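Local coordinates for protein proteasome chaperone 3 (Saccharomyces cerevisiae, PDB 2Z5B) that helps assemble the yeast 20S proteasome, pairing with its partner chaperone POC4 to bind proteasome precursors and facilitate formation of the alpha-ring, at residues A117-Y120 against R121-L125; A158-D162 against F163-V167; V167-L170 against K171-D175. All coordinates share one frame; numbering follows the deposited sequence.

Interaction 1 (A117-Y120 against R121-L125)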
loop_
_atom_site.group_PDB
_atom_site.type_symbol
_atom_site.label_atom_id
_atom_site.label_comp_id
_atom_site.label_asym_id
_atom_site.label_seq_id
_atom_site.Cartn_x
_atom_site.Cartn_y
_atom_site.Cartn_z
ATOM N N ALA B 117 2.035 13.267 -2.370
ATOM C CA ALA B 117 2.970 13.501 -1.271
ATOM C C ALA B 117 2.776 14.866 -0.614
ATOM O O ALA B 117 2.724 14.970 0.607
ATOM C CB ALA B 117 4.405 13.350 -1.752
ATOM N N GLU B 118 2.677 15.913 -1.430
ATOM C CA GLU B 118 2.488 17.263 -0.907
ATOM C C GLU B 118 1.151 17.421 -0.176
ATOM O O GLU B 118 1.069 18.110 0.836
ATOM C CB GLU B 118 2.667 18.306 -2.019
ATOM C CG GLU B 118 4.145 18.659 -2.257
ATOM C CD GLU B 118 4.806 19.275 -1.027
ATOM O OE1 GLU B 118 4.614 20.477 -0.772
ATOM O OE2 GLU B 118 5.521 18.568 -0.299
ATOM N N LEU B 119 0.117 16.759 -0.680
ATOM C CA LEU B 119 -1.190 16.759 -0.018
ATOM C C LEU B 119 -1.042 16.217 1.406
ATOM O O LEU B 119 -1.497 16.828 2.384
ATOM C CB LEU B 119 -2.207 15.934 -0.834
ATOM C CG LEU B 119 -3.662 15.913 -0.344
ATOM C CD1 LEU B 119 -4.328 17.275 -0.505
ATOM C CD2 LEU B 119 -4.458 14.843 -1.068
ATOM N N TYR B 120 -0.377 15.072 1.519
ATOM C CA TYR B 120 -0.112 14.474 2.827
ATOM C C TYR B 120 0.659 15.400 3.770
ATOM O O TYR B 120 0.248 15.593 4.912
ATOM C CB TYR B 120 0.576 13.117 2.669
ATOM C CG TYR B 120 -0.419 11.994 2.577
ATOM C CD1 TYR B 120 -0.996 11.454 3.733
ATOM C CD2 TYR B 120 -0.821 11.500 1.344
ATOM C CE1 TYR B 120 -1.940 10.424 3.658
ATOM C CE2 TYR B 120 -1.760 10.474 1.256
ATOM C CZ TYR B 120 -2.307 9.942 2.410
ATOM O OH TYR B 120 -3.224 8.938 2.301
ATOM N N ARG B 121 1.739 16.004 3.272
ATOM C CA ARG B 121 2.592 16.896 4.079
ATOM C C ARG B 121 1.924 18.191 4.545
ATOM O O ARG B 121 2.011 18.549 5.718
ATOM C CB ARG B 121 3.887 17.234 3.340
ATOM C CG ARG B 121 4.677 16.010 2.921
ATOM C CD ARG B 121 6.145 16.303 2.748
ATOM N NE ARG B 121 6.836 16.479 4.023
ATOM C CZ ARG B 121 8.151 16.632 4.137
ATOM N NH1 ARG B 121 8.924 16.623 3.052
ATOM N NH2 ARG B 121 8.696 16.787 5.337
ATOM N N ARG B 122 1.265 18.884 3.623
ATOM C CA ARG B 122 0.760 20.230 3.887
ATOM C C ARG B 122 -0.668 20.250 4.435
ATOM O O ARG B 122 -1.046 21.166 5.173
ATOM C CB ARG B 122 0.861 21.086 2.620
ATOM C CG ARG B 122 2.260 21.105 1.985
ATOM C CD ARG B 122 2.379 22.145 0.877
ATOM N NE ARG B 122 1.517 21.860 -0.275
ATOM C CZ ARG B 122 1.920 21.817 -1.545
ATOM N NH1 ARG B 122 3.187 22.054 -1.864
ATOM N NH2 ARG B 122 1.051 21.543 -2.507
ATOM N N VAL B 123 -1.455 19.236 4.082
ATOM C CA VAL B 123 -2.878 19.208 4.415
ATOM C C VAL B 123 -3.255 18.079 5.383
ATOM O O VAL B 123 -3.659 18.348 6.517
ATOM C CB VAL B 123 -3.751 19.143 3.132
ATOM C CG1 VAL B 123 -5.242 19.014 3.469
ATOM C CG2 VAL B 123 -3.497 20.357 2.251
ATOM N N ILE B 124 -3.114 16.827 4.946
ATOM C CA ILE B 124 -3.654 15.681 5.690
ATOM C C ILE B 124 -3.001 15.499 7.058
ATOM O O ILE B 124 -3.685 15.348 8.071
ATOM C CB ILE B 124 -3.578 14.374 4.856
ATOM C CG1 ILE B 124 -4.465 14.506 3.616
ATOM C CG2 ILE B 124 -3.999 13.171 5.697
ATOM C CD1 ILE B 124 -3.980 13.730 2.437
ATOM N N LEU B 125 -1.678 15.507 7.079
ATOM C CA LEU B 125 -0.940 15.534 8.332
ATOM C C LEU B 125 -0.625 17.016 8.651
ATOM O O LEU B 125 0.176 17.638 7.942
ATOM C CB LEU B 125 0.348 14.699 8.198
ATOM C CG LEU B 125 0.295 13.351 7.445
ATOM C CD1 LEU B 125 1.634 13.022 6.789
ATOM C CD2 LEU B 125 -0.145 12.195 8.347
#

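Interaction 2 (A158-D162 against F163-V167)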
loop_
_atom_site.group_PDB
_atom_site.type_symbol
_atom_site.label_atom_id
_atom_site.label_comp_id
_atom_site.label_asym_id
_atom_site.label_seq_id
_atom_site.Cartn_x
_atom_site.Cartn_y
_atom_site.Cartn_z
ATOM N N ALA B 158 0.127 12.565 -25.004
ATOM C CA ALA B 158 -0.545 11.268 -24.865
ATOM C C ALA B 158 -1.782 11.348 -23.967
ATOM O O ALA B 158 -2.676 10.499 -24.047
ATOM C CB ALA B 158 0.431 10.222 -24.323
ATOM N N ASP B 159 -1.829 12.385 -23.136
ATOM C CA ASP B 159 -2.805 12.498 -22.049
ATOM C C ASP B 159 -4.277 12.619 -22.451
ATOM O O ASP B 159 -4.607 12.922 -23.602
ATOM C CB ASP B 159 -2.397 13.619 -21.098
ATOM C CG ASP B 159 -1.215 13.235 -20.232
ATOM O OD1 ASP B 159 -0.131 12.947 -20.788
ATOM O OD2 ASP B 159 -1.374 13.211 -18.994
ATOM N N ASP B 160 -5.143 12.393 -21.464
ATOM C CA ASP B 160 -6.562 12.116 -21.675
ATOM C C ASP B 160 -7.452 13.246 -21.142
ATOM O O ASP B 160 -8.197 13.875 -21.904
ATOM C CB ASP B 160 -6.906 10.789 -20.978
ATOM C CG ASP B 160 -8.188 10.163 -21.485
ATOM O OD1 ASP B 160 -8.101 9.085 -22.115
ATOM O OD2 ASP B 160 -9.278 10.734 -21.244
ATOM N N ASN B 161 -7.367 13.480 -19.830
ATOM C CA ASN B 161 -8.115 14.527 -19.127
ATOM C C ASN B 161 -7.425 14.747 -17.776
ATOM O O ASN B 161 -8.051 14.696 -16.712
ATOM C CB ASN B 161 -9.577 14.093 -18.939
ATOM C CG ASN B 161 -10.507 15.252 -18.583
ATOM O OD1 ASN B 161 -10.063 16.358 -18.249
ATOM N ND2 ASN B 161 -11.811 14.993 -18.648
ATOM N N ASP B 162 -6.126 15.022 -17.847
ATOM C CA ASP B 162 -5.201 14.735 -16.749
ATOM C C ASP B 162 -5.275 15.622 -15.513
ATOM O O ASP B 162 -5.030 15.138 -14.406
ATOM C CB ASP B 162 -3.748 14.609 -17.250
ATOM C CG ASP B 162 -3.452 15.466 -18.486
ATOM O OD1 ASP B 162 -4.336 15.626 -19.366
ATOM O OD2 ASP B 162 -2.302 15.959 -18.596
ATOM N N PHE B 163 -5.601 16.903 -15.684
ATOM C CA PHE B 163 -5.714 17.780 -14.525
ATOM C C PHE B 163 -6.985 17.508 -13.738
ATOM O O PHE B 163 -6.941 17.437 -12.511
ATOM C CB PHE B 163 -5.628 19.258 -14.905
ATOM C CG PHE B 163 -5.495 20.170 -13.719
ATOM C CD1 PHE B 163 -4.282 20.280 -13.041
ATOM C CD2 PHE B 163 -6.579 20.911 -13.275
ATOM C CE1 PHE B 163 -4.153 21.117 -11.950
ATOM C CE2 PHE B 163 -6.456 21.756 -12.185
ATOM C CZ PHE B 163 -5.243 21.853 -11.521
ATOM N N GLY B 164 -8.107 17.361 -14.446
ATOM C CA GLY B 164 -9.388 17.050 -13.823
ATOM C C GLY B 164 -9.349 15.727 -13.075
ATOM O O GLY B 164 -9.870 15.608 -11.964
ATOM N N LYS B 165 -8.718 14.737 -13.696
ATOM C CA LYS B 165 -8.577 13.415 -13.102
ATOM C C LYS B 165 -7.626 13.458 -11.895
ATOM O O LYS B 165 -7.887 12.796 -10.887
ATOM C CB LYS B 165 -8.117 12.408 -14.153
ATOM C CG LYS B 165 -8.456 10.946 -13.850
ATOM C CD LYS B 165 -8.465 10.105 -15.138
ATOM C CE LYS B 165 -7.378 10.545 -16.121
ATOM N NZ LYS B 165 -7.322 9.682 -17.333
ATOM N N LEU B 166 -6.551 14.251 -11.994
ATOM C CA LEU B 166 -5.631 14.452 -10.869
ATOM C C LEU B 166 -6.320 15.109 -9.679
ATOM O O LEU B 166 -6.180 14.651 -8.532
ATOM C CB LEU B 166 -4.400 15.276 -11.275
ATOM C CG LEU B 166 -3.422 15.639 -10.149
ATOM C CD1 LEU B 166 -2.785 14.372 -9.546
ATOM C CD2 LEU B 166 -2.344 16.604 -10.629
ATOM N N VAL B 167 -7.073 16.174 -9.951
ATOM C CA VAL B 167 -7.779 16.887 -8.901
ATOM C C VAL B 167 -8.815 15.993 -8.204
ATOM O O VAL B 167 -8.939 16.038 -6.993
ATOM C CB VAL B 167 -8.398 18.219 -9.423
ATOM C CG1 VAL B 167 -9.262 18.894 -8.357
ATOM C CG2 VAL B 167 -7.277 19.159 -9.842
#

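Interaction 3 (V167-L170 against K171-D175)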
loop_
_atom_site.group_PDB
_atom_site.type_symbol
_atom_site.label_atom_id
_atom_site.label_comp_id
_atom_site.label_asym_id
_atom_site.label_seq_id
_atom_site.Cartn_x
_atom_site.Cartn_y
_atom_site.Cartn_z
ATOM N N VAL B 167 -7.073 16.174 -9.951
ATOM C CA VAL B 167 -7.779 16.887 -8.901
ATOM C C VAL B 167 -8.815 15.993 -8.204
ATOM O O VAL B 167 -8.939 16.038 -6.993
ATOM C CB VAL B 167 -8.398 18.219 -9.423
ATOM C CG1 VAL B 167 -9.262 18.894 -8.357
ATOM C CG2 VAL B 167 -7.277 19.159 -9.842
ATOM N N PHE B 168 -9.546 15.199 -8.976
ATOM C CA PHE B 168 -10.549 14.295 -8.410
ATOM C C PHE B 168 -9.931 13.265 -7.460
ATOM O O PHE B 168 -10.458 13.032 -6.372
ATOM C CB PHE B 168 -11.311 13.567 -9.518
ATOM C CG PHE B 168 -12.342 12.602 -9.005
ATOM C CD1 PHE B 168 -13.585 13.064 -8.571
ATOM C CD2 PHE B 168 -12.071 11.240 -8.948
ATOM C CE1 PHE B 168 -14.554 12.174 -8.090
ATOM C CE2 PHE B 168 -13.032 10.339 -8.467
ATOM C CZ PHE B 168 -14.269 10.813 -8.048
ATOM N N VAL B 169 -8.842 12.630 -7.896
ATOM C CA VAL B 169 -8.134 11.663 -7.063
ATOM C C VAL B 169 -7.590 12.319 -5.791
ATOM O O VAL B 169 -7.729 11.747 -4.696
ATOM C CB VAL B 169 -7.016 10.906 -7.839
ATOM C CG1 VAL B 169 -6.230 9.978 -6.901
ATOM C CG2 VAL B 169 -7.620 10.092 -8.984
ATOM N N LEU B 170 -7.001 13.511 -5.913
ATOM C CA LEU B 170 -6.555 14.265 -4.731
ATOM C C LEU B 170 -7.708 14.541 -3.751
ATOM O O LEU B 170 -7.568 14.324 -2.553
ATOM C CB LEU B 170 -5.859 15.586 -5.112
ATOM C CG LEU B 170 -4.451 15.525 -5.715
ATOM C CD1 LEU B 170 -3.888 16.932 -6.081
ATOM C CD2 LEU B 170 -3.479 14.805 -4.786
ATOM N N LYS B 171 -8.845 14.999 -4.274
ATOM C CA LYS B 171 -10.055 15.180 -3.462
ATOM C C LYS B 171 -10.487 13.887 -2.744
ATOM O O LYS B 171 -10.864 13.925 -1.591
ATOM C CB LYS B 171 -11.205 15.693 -4.329
ATOM C CG LYS B 171 -12.440 16.056 -3.527
ATOM C CD LYS B 171 -13.518 16.710 -4.410
ATOM C CE LYS B 171 -14.857 16.730 -3.669
ATOM N NZ LYS B 171 -14.724 17.432 -2.360
ATOM N N CYS B 172 -10.429 12.762 -3.436
ATOM C CA CYS B 172 -10.808 11.467 -2.848
ATOM C C CYS B 172 -9.905 11.134 -1.653
ATOM O O CYS B 172 -10.377 10.694 -0.598
ATOM C CB CYS B 172 -10.720 10.366 -3.913
ATOM S SG CYS B 172 -11.992 10.456 -5.185
ATOM N N ILE B 173 -8.606 11.390 -1.814
ATOM C CA ILE B 173 -7.614 11.097 -0.781
ATOM C C ILE B 173 -7.837 11.981 0.441
ATOM O O ILE B 173 -7.821 11.483 1.572
ATOM C CB ILE B 173 -6.166 11.206 -1.331
ATOM C CG1 ILE B 173 -5.915 10.095 -2.362
ATOM C CG2 ILE B 173 -5.136 11.151 -0.193
ATOM C CD1 ILE B 173 -4.779 10.361 -3.340
ATOM N N LYS B 174 -8.084 13.273 0.205
ATOM C CA LYS B 174 -8.454 14.231 1.259
ATOM C C LYS B 174 -9.784 13.882 1.952
ATOM O O LYS B 174 -9.901 14.022 3.172
ATOM C CB LYS B 174 -8.501 15.666 0.698
ATOM C CG LYS B 174 -8.773 16.766 1.745
ATOM C CD LYS B 174 -8.557 18.169 1.167
ATOM C CE LYS B 174 -9.208 19.238 2.037
ATOM N NZ LYS B 174 -10.701 19.205 1.936
ATOM N N ASP B 175 -10.771 13.419 1.180
ATOM C CA ASP B 175 -12.086 13.077 1.717
ATOM C C ASP B 175 -12.051 11.814 2.577
ATOM O O ASP B 175 -12.863 11.643 3.488
ATOM C CB ASP B 175 -13.124 12.958 0.602
ATOM C CG ASP B 175 -13.568 14.307 0.072
ATOM O OD1 ASP B 175 -13.333 15.337 0.749
ATOM O OD2 ASP B 175 -14.160 14.337 -1.024
#

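Interaction 1 (A117-Y120 against R121-L125)
With CG1 of Ile124 anti to its carbonyl carbon (chi1 -64°) and CD1 extended beyond it, the terminal methyl is carried back over the face of the Tyr120 ring. Ile124 CD1 lies 3.8 Å from the centroid of the Tyr120 ring and only 4° off the ring normal, a centred CH-pi contact. The same methyl also meets Leu119, with Ile124 CD1 3.5 Å from Leu119 CG, so one carbon bridges neighbouring side chains of the preceding turn. Leu125 CD1 comes to the edge of the ring, near its plane. Ile173 and Met176 of helix 162-176, with Ile38 and Leu40 of strand 38-44, also touch Tyr120. Were Tyr120 replaced by an alanine, the Ile124 methyl would probably lose its aromatic face and a gap open between the helix end, that strand and helix 162-176.

The backbone widens here. Leu119 O accepts from Val123 N at 2.9 Å and from Ile124 N at 3.0 Å, the two donors arriving from opposite faces of its carbonyl plane. The next bond, Leu125 N to Tyr120 O at 2.9 Å, again spans five residues, which marks a pi-type turn at the helix C terminus.

Elsewhere on the helix, exposed Arg122 reaches back to the buried Glu118 carboxylate in a salt bridge, but OE1 and NH1 are modelled too close for its exact geometry to be trusted. The contact therefore combines apolar packing on one side of the helix with a charged pair, of uncertain geometry, on another, while the doubly used carbonyl keeps successive amides bonded as the helix ends.

Interaction 2 (A158-D162 against F163-V167)
Asn161 and Asp162 meet the first turn of helix 162-176 through their backbone carbonyls, which take the amides of Lys165 and Leu166. Between them in the chain, Phe163 sits one residue past the start of the helix. Its CG is anti to the backbone N (chi1 -170°), and the ring consequently runs along the helix to where Val167 CG2 covers one face, offset toward the rim. Gly164 follows on the exposed side beside Asn161.

Lys165 carries most of the contact. Its amide gives the first i-to-i+4 bond described here, Lys165 N to Asn161 O at 3.1 Å. Its CB rests on the same carbonyl, 3.4 Å from Asn161 O. The aliphatic chain bends at chi3 (37°) and returns toward the loop, placing Lys165 NZ 3.8 Å from Asp160 CB. The carboxylate itself remains farther away: Asp160 OD2 is 4.5 Å from Lys165 NZ, beyond a salt bridge, and any attraction is likely to be modest. The ammonium group also makes a weak hydrogen bond to the carbonyl of Ile149.

Leu166 N donates to Asp162 O at 3.0 Å. The Leu166 side chain touches Val112 and Gln115 of helix 109-124. At Val167 the amide bonds to Phe163 O, by which point the regular helical pattern is established.

Asn161 occupies the N-cap position, yet its side chain makes no capping bond; its backbone carbonyl instead receives the Lys165 amide. The arrangement is that of a surface loop entering an alpha-helix, here the final helix of the chaperone fold.

Interaction 3 (V167-L170 against K171-D175)
Phe168 and Cys172 meet one helical turn apart, linked by backbone and side chain alike. Cys172 N donates to Phe168 O at 2.9 Å, while Cys172 SG lies over one face of the Phe168 ring, 3.8 Å from its centroid and 25° off the normal. This sulfur-aromatic contact is displaced toward the rim, with SG closest to Phe168 CE2 at 3.4 Å. The first torsion of Cys172, -71°, directs the sulfur back along the helix to that ring.

Three further i-to-i+4 bonds complete the pairing of the carbonyls of 167-170 with the amides of 171-174. Lys171 N bonds to Val167 O at 2.9 Å and Ile173 N to Val169 O at 3.0 Å. Lys174 N reaches Leu170 O at 3.0 Å with an N-H...O angle of 171°, the straightest of the four. Asp175 N in turn bonds to Lys171 O. Beside them, Val169 CG1 and Ile173 CD1 pack at 3.9 Å.

At the surface, Lys171 NZ forms a salt bridge with Asp175 OD2 at 3.4 Å; its hydrogen bond is weak, so much of the pairing is probably electrostatic. Leu27 of strand 26-33 touches Phe168, Val169 and Cys172, whereas Leu170 and Ile173 meet helix 109-124.

With those carbonyls and amides paired within the helix, sulfur, ring and branched methyls supply the nonpolar packing against the sheet and neighbouring helix.

All three contacts are local and in chain order, so none closes a long loop. Interaction 1 is complete at the end of helix 109-124 before strand 140-145 leads on to the other two. Interaction 2 covers the entry to helix 162-176, and interaction 3 continues along it; they share Val167 and neither nests nor crosses. Interactions 1 and 2 do not touch, their nearest atoms being about 8 Å apart. Interactions 1 and 3 meet directly: Leu119 CD2 packs 3.5 Å from Leu170 O, and Tyr120 CE2 lies 3.7 Å from Ile173 CG2. This joins the two helices, while residues 167-175 also touch strands 3-9 and 26-33 of the mixed sheet.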